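Local coordinates for periplasmic binding protein (Sulfurospirillum deleyianum, PDB 4PAG) that probably serves as the solute-binding component of an ABC transporter and holds a histidine molecule in its ligand pocket, at residues A[174-179]-A[230-235]; A[182-187]-A[215-220]; A[236-241]-A[258-263]. All blocks are in the same frame, centred on the assembly; numbering follows the deposited sequence. Where two conformers were deposited one is given.

Contact 1: residues A[174-179]-A[230-235]. With HIS (histidine), chain E.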
loop_
_atom_site.group_PDB
_atom_site.type_symbol
_atom_site.label_atom_id
_atom_site.label_comp_id
_atom_site.label_asym_id
_atom_site.label_seq_id
_atom_site.Cartn_x
_atom_site.Cartn_y
_atom_site.Cartn_z
ATOM N N TYR A 174 11.919 -13.824 0.191
ATOM C CA TYR A 174 12.159 -13.249 1.498
ATOM C C TYR A 174 11.951 -11.745 1.408
ATOM O O TYR A 174 12.537 -11.078 0.560
ATOM C CB TYR A 174 13.582 -13.554 1.980
ATOM C CG TYR A 174 13.918 -12.907 3.302
ATOM C CD1 TYR A 174 13.252 -13.281 4.463
ATOM C CD2 TYR A 174 14.877 -11.904 3.392
ATOM C CE1 TYR A 174 13.537 -12.683 5.674
ATOM C CE2 TYR A 174 15.173 -11.296 4.606
ATOM C CZ TYR A 174 14.497 -11.697 5.742
ATOM O OH TYR A 174 14.770 -11.125 6.950
ATOM N N TYR A 175 11.100 -11.219 2.280
ATOM C CA TYR A 175 10.844 -9.785 2.352
ATOM C C TYR A 175 11.778 -9.190 3.396
ATOM O O TYR A 175 11.599 -9.405 4.592
ATOM C CB TYR A 175 9.378 -9.549 2.722
ATOM C CG TYR A 175 8.927 -8.106 2.792
ATOM C CD1 TYR A 175 9.498 -7.116 1.995
ATOM C CD2 TYR A 175 7.899 -7.740 3.650
ATOM C CE1 TYR A 175 9.061 -5.798 2.062
ATOM C CE2 TYR A 175 7.456 -6.433 3.726
ATOM C CZ TYR A 175 8.039 -5.461 2.939
ATOM O OH TYR A 175 7.587 -4.159 3.044
ATOM N N ALA A 176 12.800 -8.472 2.936
ATOM C CA ALA A 176 13.845 -7.984 3.830
ATOM C C ALA A 176 13.536 -6.568 4.266
ATOM O O ALA A 176 13.574 -5.643 3.468
ATOM C CB ALA A 176 15.201 -8.043 3.151
ATOM N N GLU A 177 13.238 -6.407 5.549
ATOM C CA GLU A 177 12.902 -5.109 6.105
ATOM C C GLU A 177 13.982 -4.655 7.071
ATOM O O GLU A 177 14.833 -5.449 7.484
ATOM C CB GLU A 177 11.555 -5.195 6.811
ATOM C CG GLU A 177 10.397 -5.469 5.868
ATOM C CD GLU A 177 9.084 -5.556 6.619
ATOM O OE1 GLU A 177 8.935 -6.538 7.389
ATOM O OE2 GLU A 177 8.229 -4.649 6.451
ATOM N N GLY A 178 13.955 -3.366 7.400
ATOM C CA GLY A 178 14.927 -2.764 8.292
ATOM C C GLY A 178 16.272 -2.501 7.641
ATOM O O GLY A 178 16.547 -2.927 6.519
ATOM N N ASP A 179 17.124 -1.801 8.376
ATOM C CA ASP A 179 18.417 -1.373 7.851
ATOM C C ASP A 179 19.386 -2.520 7.646
ATOM O O ASP A 179 20.352 -2.377 6.915
ATOM C CB ASP A 179 19.040 -0.337 8.778
ATOM C CG ASP A 179 18.228 0.946 8.845
ATOM O OD1 ASP A 179 17.557 1.283 7.837
ATOM O OD2 ASP A 179 18.261 1.612 9.905
ATOM N N ILE A 230 14.818 -11.887 -3.262
ATOM C CA ILE A 230 14.730 -11.046 -2.080
ATOM C C ILE A 230 14.174 -9.679 -2.469
ATOM O O ILE A 230 14.687 -9.009 -3.364
ATOM C CB ILE A 230 16.082 -10.901 -1.358
ATOM C CG1 ILE A 230 16.557 -12.260 -0.826
ATOM C CG2 ILE A 230 15.954 -9.881 -0.227
ATOM C CD1 ILE A 230 18.000 -12.290 -0.364
ATOM N N ILE A 231 13.101 -9.284 -1.794
ATOM C CA ILE A 231 12.497 -7.972 -1.981
ATOM C C ILE A 231 12.877 -7.115 -0.782
ATOM O O ILE A 231 12.617 -7.496 0.360
ATOM C CB ILE A 231 10.961 -8.082 -2.092
ATOM C CG1 ILE A 231 10.551 -8.980 -3.270
ATOM C CG2 ILE A 231 10.323 -6.705 -2.234
ATOM C CD1 ILE A 231 11.013 -8.510 -4.635
ATOM N N VAL A 232 13.472 -5.956 -1.057
ATOM C CA VAL A 232 14.105 -5.103 -0.055
ATOM C C VAL A 232 13.393 -3.751 0.065
ATOM O O VAL A 232 13.117 -3.087 -0.935
ATOM C CB VAL A 232 15.579 -4.838 -0.445
ATOM C CG1 VAL A 232 16.227 -3.863 0.525
ATOM C CG2 VAL A 232 16.364 -6.151 -0.527
ATOM N N GLN A 233 13.121 -3.330 1.295
ATOM C CA GLN A 233 12.453 -2.047 1.532
ATOM C C GLN A 233 13.487 -0.916 1.676
ATOM O O GLN A 233 13.357 0.143 1.064
ATOM C CB GLN A 233 11.561 -2.183 2.775
ATOM C CG GLN A 233 10.250 -1.410 2.838
ATOM C CD GLN A 233 9.550 -1.157 1.511
ATOM O OE1 GLN A 233 9.908 -0.239 0.803
ATOM N NE2 GLN A 233 8.494 -1.912 1.220
ATOM N N ASN A 234 14.536 -1.146 2.452
ATOM C CA ASN A 234 15.446 -0.061 2.830
ATOM C C ASN A 234 16.658 0.057 1.893
ATOM O O ASN A 234 17.389 -0.919 1.672
ATOM C CB ASN A 234 15.864 -0.211 4.300
ATOM C CG ASN A 234 14.703 0.053 5.274
ATOM O OD1 ASN A 234 13.527 0.052 4.886
ATOM N ND2 ASN A 234 15.034 0.295 6.541
ATOM N N PRO A 235 16.876 1.252 1.326
ATOM C CA PRO A 235 17.996 1.394 0.395
ATOM C C PRO A 235 19.367 1.132 1.023
ATOM O O PRO A 235 20.255 0.671 0.313
ATOM C CB PRO A 235 17.885 2.845 -0.094
ATOM C CG PRO A 235 17.038 3.540 0.909
ATOM C CD PRO A 235 16.111 2.504 1.469
HETATM N N HIS E . 16.273 3.925 -4.735
HETATM C CA HIS E . 14.894 4.158 -4.224
HETATM C C HIS E . 14.900 4.306 -2.709
HETATM O O HIS E . 14.505 3.432 -1.926
HETATM C CB HIS E . 13.957 3.035 -4.651
HETATM C CG HIS E . 14.062 2.683 -6.102
HETATM N ND1 HIS E . 13.808 1.417 -6.584
HETATM C CD2 HIS E . 14.401 3.433 -7.176
HETATM C CE1 HIS E . 13.974 1.405 -7.894
HETATM N NE2 HIS E . 14.334 2.616 -8.279
HETATM O OXT HIS E . 15.331 5.348 -2.238
HETATM O O HOH W 1 15.339 -3.499 4.015
HETATM O O HOH W 2 11.991 -1.802 6.176
#
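Y175 and I231 are paired on adjacent parallel strands, their side chains on one face of the sheet, and the tyrosine side chain runs from this pair to Q233. With CG anti to the backbone N (chi1 -178°), the ring leaves CB and extends along that face. CD1 lies 3.5 Å from I231 O and brushes I231 CG2. E177 CG sits 3.7 Å above one face of the ring, offset toward the rim. At the tip, Q233 NE2 reaches OH of Y175 at the ring's edge over 3.0 Å, in a nearly linear bond (177° at the hydrogen) that lies in the amide plane; ring and amide planes are almost perpendicular. The hydroxyl also bonds D270 OD2, while N267 holds Q233 OE1, so tyrosine suits a place mostly apolar along the ring and polar at its end. A phenylalanine here would probably leave Q233 NE2 and D270 without their shared partner. On the opposite face of the sheet from Y175, small A176 sets its CB 3.9 Å from I230 CG2. N234 ND2 donates to D179 OD1 (3.0 Å), meeting it from above the carboxylate plane; K52 pairs with the same oxygen. The backbone ladder is that of the parallel sheet in an alpha/beta lobe of a periplasmic binding protein, and just past the end of strand 229-232, P235, the first residue of the next helix, borders the bound histidine.

Contact 2: residues A[182-187]-A[215-220]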
loop_
_atom_site.group_PDB
_atom_site.type_symbol
_atom_site.label_atom_id
_atom_site.label_comp_id
_atom_site.label_asym_id
_atom_site.label_seq_id
_atom_site.Cartn_x
_atom_site.Cartn_y
_atom_site.Cartn_z
ATOM N N LEU A 182 17.099 -7.832 8.666
ATOM C CA LEU A 182 16.831 -8.873 9.671
ATOM C C LEU A 182 15.437 -8.771 10.305
ATOM O O LEU A 182 15.169 -9.398 11.327
ATOM C CB LEU A 182 17.910 -8.868 10.763
ATOM C CG LEU A 182 19.371 -9.044 10.318
ATOM C CD1 LEU A 182 20.284 -9.089 11.537
ATOM C CD2 LEU A 182 19.557 -10.292 9.472
ATOM N N GLN A 183 14.566 -7.976 9.707
ATOM C CA GLN A 183 13.160 -8.033 10.034
ATOM C C GLN A 183 12.427 -8.456 8.786
ATOM O O GLN A 183 12.890 -8.223 7.668
ATOM C CB GLN A 183 12.634 -6.690 10.542
ATOM C CG GLN A 183 13.109 -6.332 11.942
ATOM C CD GLN A 183 14.498 -5.724 11.941
ATOM O OE1 GLN A 183 14.765 -4.754 11.233
ATOM N NE2 GLN A 183 15.387 -6.294 12.732
ATOM N N THR A 184 11.288 -9.099 8.985
ATOM C CA THR A 184 10.477 -9.573 7.874
ATOM C C THR A 184 9.020 -9.598 8.292
ATOM O O THR A 184 8.664 -9.136 9.386
ATOM C CB THR A 184 10.933 -10.966 7.361
ATOM O OG1 THR A 184 10.300 -11.249 6.106
ATOM C CG2 THR A 184 10.618 -12.084 8.357
ATOM N N GLU A 185 8.178 -10.088 7.396
ATOM C CA GLU A 185 6.773 -10.271 7.704
ATOM C C GLU A 185 6.413 -11.729 7.679
ATOM O O GLU A 185 7.048 -12.534 6.995
ATOM C CB GLU A 185 5.907 -9.529 6.702
ATOM C CG GLU A 185 6.101 -8.026 6.762
ATOM C CD GLU A 185 5.775 -7.469 8.131
ATOM O OE1 GLU A 185 4.714 -7.844 8.681
ATOM O OE2 GLU A 185 6.569 -6.657 8.650
ATOM N N CYS A 186 5.377 -12.058 8.433
ATOM C CA CYS A 186 4.735 -13.357 8.336
ATOM C C CYS A 186 4.161 -13.518 6.931
ATOM O O CYS A 186 3.824 -12.526 6.279
ATOM C CB CYS A 186 3.608 -13.464 9.369
ATOM S SG CYS A 186 4.161 -13.546 11.088
ATOM N N ASP A 187 4.051 -14.762 6.471
ATOM C CA ASP A 187 3.424 -15.047 5.191
ATOM C C ASP A 187 1.946 -14.641 5.164
ATOM O O ASP A 187 1.395 -14.427 4.095
ATOM C CB ASP A 187 3.585 -16.519 4.799
ATOM C CG ASP A 187 2.689 -17.449 5.591
ATOM O OD1 ASP A 187 2.798 -17.501 6.833
ATOM O OD2 ASP A 187 1.860 -18.139 4.960
ATOM N N GLN A 215 8.797 -8.966 12.130
ATOM C CA GLN A 215 9.212 -10.190 12.813
ATOM C C GLN A 215 10.725 -10.236 12.788
ATOM O O GLN A 215 11.320 -9.906 11.767
ATOM C CB GLN A 215 8.663 -11.426 12.093
ATOM C CG GLN A 215 7.176 -11.377 11.724
ATOM C CD GLN A 215 6.274 -11.045 12.892
ATOM O OE1 GLN A 215 5.457 -10.105 12.825
ATOM N NE2 GLN A 215 6.401 -11.816 13.972
ATOM N N GLU A 216 11.348 -10.642 13.892
ATOM C CA GLU A 216 12.812 -10.724 13.955
ATOM C C GLU A 216 13.301 -12.063 13.417
ATOM O O GLU A 216 12.818 -13.108 13.833
ATOM C CB GLU A 216 13.310 -10.572 15.390
ATOM C CG GLU A 216 12.859 -9.296 16.098
ATOM C CD GLU A 216 13.592 -8.047 15.640
ATOM O OE1 GLU A 216 14.552 -8.143 14.840
ATOM O OE2 GLU A 216 13.205 -6.954 16.096
ATOM N N VAL A 217 14.283 -12.014 12.520
ATOM C CA VAL A 217 14.878 -13.210 11.932
ATOM C C VAL A 217 16.404 -13.033 11.901
ATOM O O VAL A 217 16.898 -11.943 11.632
ATOM C CB VAL A 217 14.305 -13.478 10.520
ATOM C CG1 VAL A 217 14.676 -12.379 9.548
ATOM C CG2 VAL A 217 14.762 -14.818 9.982
ATOM N N SER A 218 17.141 -14.093 12.209
ATOM C CA SER A 218 18.607 -14.040 12.174
ATOM C C SER A 218 19.153 -14.255 10.763
ATOM O O SER A 218 18.465 -14.803 9.896
ATOM C CB SER A 218 19.200 -15.096 13.100
ATOM O OG SER A 218 19.031 -16.390 12.545
ATOM N N PHE A 219 20.401 -13.839 10.547
ATOM C CA PHE A 219 21.100 -14.105 9.292
ATOM C C PHE A 219 21.114 -15.613 9.011
ATOM O O PHE A 219 20.874 -16.053 7.887
ATOM C CB PHE A 219 22.519 -13.523 9.357
ATOM C CG PHE A 219 23.363 -13.835 8.158
ATOM C CD1 PHE A 219 22.988 -13.400 6.898
ATOM C CD2 PHE A 219 24.543 -14.563 8.290
ATOM C CE1 PHE A 219 23.762 -13.693 5.789
ATOM C CE2 PHE A 219 25.324 -14.850 7.185
ATOM C CZ PHE A 219 24.931 -14.415 5.932
ATOM N N GLU A 220 21.334 -16.399 10.062
ATOM C CA GLU A 220 21.444 -17.844 9.939
ATOM C C GLU A 220 20.117 -18.459 9.464
ATOM O O GLU A 220 20.100 -19.387 8.657
ATOM C CB GLU A 220 21.924 -18.433 11.274
ATOM C CG GLU A 220 23.385 -18.089 11.622
ATOM C CD GLU A 220 23.668 -16.602 11.937
ATOM O OE1 GLU A 220 22.781 -15.875 12.475
ATOM O OE2 GLU A 220 24.811 -16.153 11.655
HETATM O O HOH W 3 16.419 -9.731 13.899
HETATM O O HOH W 4 4.206 -10.051 10.186
#
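Q183 and E216 lie side by side and point the same way, as fits a non-hydrogen-bonded antiparallel pair whose side chains share a sheet face. In the conformer described, one of two modelled for Q183, its NE2 donates to E216 OE1 over 2.9 Å on the syn side; the other may not make this bond. Amide and carboxylate are turned 70° apart, and the bond stays near the amide plane but 26° out of the carboxylate's. Such long polar residues suit a partly open surface. In the adjoining hydrogen-bonded pair, T184 N gives to Q215 O (2.9 Å) and Q215 N to T184 O (2.8 Å). A bend at chi2 (-53°) turns the Q215 amide back against C186, CD lying 3.7 Å from SG, disulfide-bonded to C206; a water links Q215 OE1 with C186 N and E185 OE1. At the opposite end L182 O accepts from V217 N, and the leucine's CD2 comes 3.8 Å from F219 N. S218 is the N-cap of helix 219-225, its OG bonded to Q221 N. This two-stranded antiparallel ribbon lies against strand 172-176, where T184 OG1 bonds Y175 O, and L182 rests on I222 of helix 219-225.

Contact 3: residues A[236-241]-A[258-263]. With HIS (histidine), chain E.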
loop_
_atom_site.group_PDB
_atom_site.type_symbol
_atom_site.label_atom_id
_atom_site.label_comp_id
_atom_site.label_asym_id
_atom_site.label_seq_id
_atom_site.Cartn_x
_atom_site.Cartn_y
_atom_site.Cartn_z
ATOM N N THR A 236 19.541 1.388 2.326
ATOM C CA THR A 236 20.835 1.091 2.980
ATOM C C THR A 236 21.107 -0.414 2.975
ATOM O O THR A 236 22.238 -0.844 2.745
ATOM C CB THR A 236 20.971 1.619 4.438
ATOM O OG1 THR A 236 20.164 0.839 5.341
ATOM C CG2 THR A 236 20.586 3.072 4.538
ATOM N N PHE A 237 20.077 -1.217 3.210
ATOM C CA PHE A 237 20.263 -2.649 3.157
ATOM C C PHE A 237 20.548 -3.130 1.731
ATOM O O PHE A 237 21.388 -4.014 1.512
ATOM C CB PHE A 237 19.085 -3.421 3.738
ATOM C CG PHE A 237 19.316 -4.890 3.714
ATOM C CD1 PHE A 237 20.391 -5.424 4.414
ATOM C CD2 PHE A 237 18.551 -5.722 2.921
ATOM C CE1 PHE A 237 20.662 -6.771 4.365
ATOM C CE2 PHE A 237 18.819 -7.080 2.868
ATOM C CZ PHE A 237 19.880 -7.603 3.586
ATOM N N TYR A 238 19.859 -2.550 0.760
ATOM C CA TYR A 238 20.071 -2.929 -0.635
ATOM C C TYR A 238 21.538 -2.751 -1.058
ATOM O O TYR A 238 22.093 -3.600 -1.765
ATOM C CB TYR A 238 19.130 -2.145 -1.536
ATOM C CG TYR A 238 19.306 -2.440 -2.997
ATOM C CD1 TYR A 238 18.735 -3.569 -3.577
ATOM C CD2 TYR A 238 20.051 -1.596 -3.799
ATOM C CE1 TYR A 238 18.892 -3.839 -4.927
ATOM C CE2 TYR A 238 20.223 -1.863 -5.143
ATOM C CZ TYR A 238 19.644 -2.984 -5.701
ATOM O OH TYR A 238 19.831 -3.230 -7.042
ATOM N N LYS A 239 22.172 -1.671 -0.609
ATOM C CA LYS A 239 23.619 -1.486 -0.825
ATOM C C LYS A 239 24.439 -2.505 -0.035
ATOM O O LYS A 239 25.341 -3.144 -0.572
ATOM C CB LYS A 239 24.067 -0.076 -0.415
ATOM C CG LYS A 239 23.484 1.088 -1.204
ATOM C CD LYS A 239 23.581 0.889 -2.707
ATOM C CE LYS A 239 24.060 2.144 -3.426
ATOM N NZ LYS A 239 25.550 2.174 -3.488
ATOM N N THR A 240 24.116 -2.647 1.244
ATOM C CA THR A 240 24.844 -3.551 2.138
ATOM C C THR A 240 24.897 -4.982 1.616
ATOM O O THR A 240 25.960 -5.617 1.642
ATOM C CB THR A 240 24.210 -3.546 3.540
ATOM O OG1 THR A 240 24.469 -2.284 4.166
ATOM C CG2 THR A 240 24.770 -4.654 4.420
ATOM N N VAL A 241 23.761 -5.482 1.129
ATOM C CA VAL A 241 23.640 -6.889 0.742
ATOM C C VAL A 241 24.544 -7.248 -0.449
ATOM O O VAL A 241 24.910 -8.409 -0.620
ATOM C CB VAL A 241 22.151 -7.290 0.487
ATOM C CG1 VAL A 241 21.636 -6.737 -0.826
ATOM C CG2 VAL A 241 21.974 -8.800 0.519
ATOM N N VAL A 258 17.658 -9.539 -6.242
ATOM C CA VAL A 258 17.409 -8.725 -5.065
ATOM C C VAL A 258 16.918 -7.377 -5.590
ATOM O O VAL A 258 17.605 -6.751 -6.395
ATOM C CB VAL A 258 18.703 -8.509 -4.253
ATOM C CG1 VAL A 258 18.448 -7.630 -3.036
ATOM C CG2 VAL A 258 19.336 -9.841 -3.850
ATOM N N TYR A 259 15.735 -6.936 -5.164
ATOM C CA TYR A 259 15.097 -5.758 -5.769
ATOM C C TYR A 259 14.569 -4.798 -4.720
ATOM O O TYR A 259 13.939 -5.216 -3.743
ATOM C CB TYR A 259 13.965 -6.187 -6.720
ATOM C CG TYR A 259 14.427 -7.212 -7.746
ATOM C CD1 TYR A 259 15.186 -6.831 -8.844
ATOM C CD2 TYR A 259 14.155 -8.567 -7.578
ATOM C CE1 TYR A 259 15.652 -7.769 -9.759
ATOM C CE2 TYR A 259 14.603 -9.512 -8.498
ATOM C CZ TYR A 259 15.345 -9.101 -9.589
ATOM O OH TYR A 259 15.786 -10.021 -10.506
ATOM N N LEU A 260 14.838 -3.514 -4.936
ATOM C CA LEU A 260 14.447 -2.454 -4.018
ATOM C C LEU A 260 13.052 -1.947 -4.393
ATOM O O LEU A 260 12.795 -1.598 -5.535
ATOM C CB LEU A 260 15.463 -1.310 -4.078
ATOM C CG LEU A 260 15.323 -0.125 -3.128
ATOM C CD1 LEU A 260 15.457 -0.546 -1.675
ATOM C CD2 LEU A 260 16.359 0.943 -3.479
ATOM N N VAL A 261 12.148 -1.921 -3.428
ATOM C CA VAL A 261 10.771 -1.491 -3.688
ATOM C C VAL A 261 10.736 0.004 -4.025
ATOM O O VAL A 261 11.256 0.809 -3.262
ATOM C CB VAL A 261 9.863 -1.754 -2.463
ATOM C CG1 VAL A 261 8.453 -1.254 -2.705
ATOM C CG2 VAL A 261 9.824 -3.234 -2.121
ATOM N N PRO A 262 10.124 0.383 -5.164
ATOM C CA PRO A 262 9.931 1.799 -5.472
ATOM C C PRO A 262 9.014 2.527 -4.500
ATOM O O PRO A 262 8.081 1.934 -3.929
ATOM C CB PRO A 262 9.295 1.780 -6.864
ATOM C CG PRO A 262 9.698 0.472 -7.447
ATOM C CD PRO A 262 9.708 -0.472 -6.284
ATOM N N LYS A 263 9.278 3.815 -4.335
ATOM C CA LYS A 263 8.654 4.612 -3.280
ATOM C C LYS A 263 8.065 5.938 -3.733
ATOM O O LYS A 263 7.540 6.678 -2.902
ATOM C CB LYS A 263 9.692 4.891 -2.188
ATOM C CG LYS A 263 10.173 3.634 -1.503
ATOM C CD LYS A 263 11.363 3.870 -0.616
ATOM C CE LYS A 263 11.761 2.568 0.053
ATOM N NZ LYS A 263 12.410 1.633 -0.902
HETATM N N HIS E . 16.273 3.925 -4.735
HETATM C CA HIS E . 14.894 4.158 -4.224
HETATM C C HIS E . 14.900 4.306 -2.709
HETATM O O HIS E . 14.505 3.432 -1.926
HETATM C CB HIS E . 13.957 3.035 -4.651
HETATM C CG HIS E . 14.062 2.683 -6.102
HETATM N ND1 HIS E . 13.808 1.417 -6.584
HETATM C CD2 HIS E . 14.401 3.433 -7.176
HETATM C CE1 HIS E . 13.974 1.405 -7.894
HETATM N NE2 HIS E . 14.334 2.616 -8.279
HETATM O OXT HIS E . 15.331 5.348 -2.238
HETATM O O HOH W 5 18.164 -4.646 -8.391
#
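Y238 of helix 235-243 packs against V258 and L260 of strand 258-260, within a beta-alpha-beta crossover: strand 229-232 leads into the helix, and the chain returns to the neighbouring parallel strand. L260 CB stands over one face of the tyrosine ring, 4.3 Å from its centroid in a CH-pi contact, offset toward the rim. At the ring's edge V258 O lies 3.5 Å from Y238 CE1, near the ring plane. One turn further along the helix, V241 CG1 meets V258 CG1 at 4.0 Å, two branched residues filling the space between helix and sheet. A chi1 of 178° carries the Y238 ring away from the backbone N, down toward the strand. Y238 OH lies 2.6 Å from a water, which donates to V258 O; aromatic body and polar tip suit this border. Outward, V232 of the inner strand 229-232 packs on both V258 and Y238, and K323, a pocket residue, makes a cation-pi contact with Y238. L260 CD2 faces the bound histidine, whose ND1 makes a weak hydrogen bond to L260 O. K263 adds a polar contact: Q233 O and V261 O hold its ammonium, the latter 2.8 Å from NZ in the carbonyl plane, which is consistent with orienting it toward the ligand carboxylate, where K263 NZ stands 2.9 Å from the histidine's O.

In the fold
Contacts 1 and 3 are buried and share the parallel sheet: strand 229-232, which pairs with 172-176 in contact 1, is flanked on its other side by strand 258-260 of contact 3, and helix 235-243 links the two. Their chemistry differs, strand ladder and polar tips in contact 1, aromatic and aliphatic packing in contact 3, yet Q233 O and K263 NZ join them and both border the bound histidine. Contact 2 is more exposed, an antiparallel ribbon with a disulfide cysteine and one surface glutamine-glutamate pair. It is nested in the chain loop closed by contact 1, touches it through T184 and V217, and has no contact with contact 3.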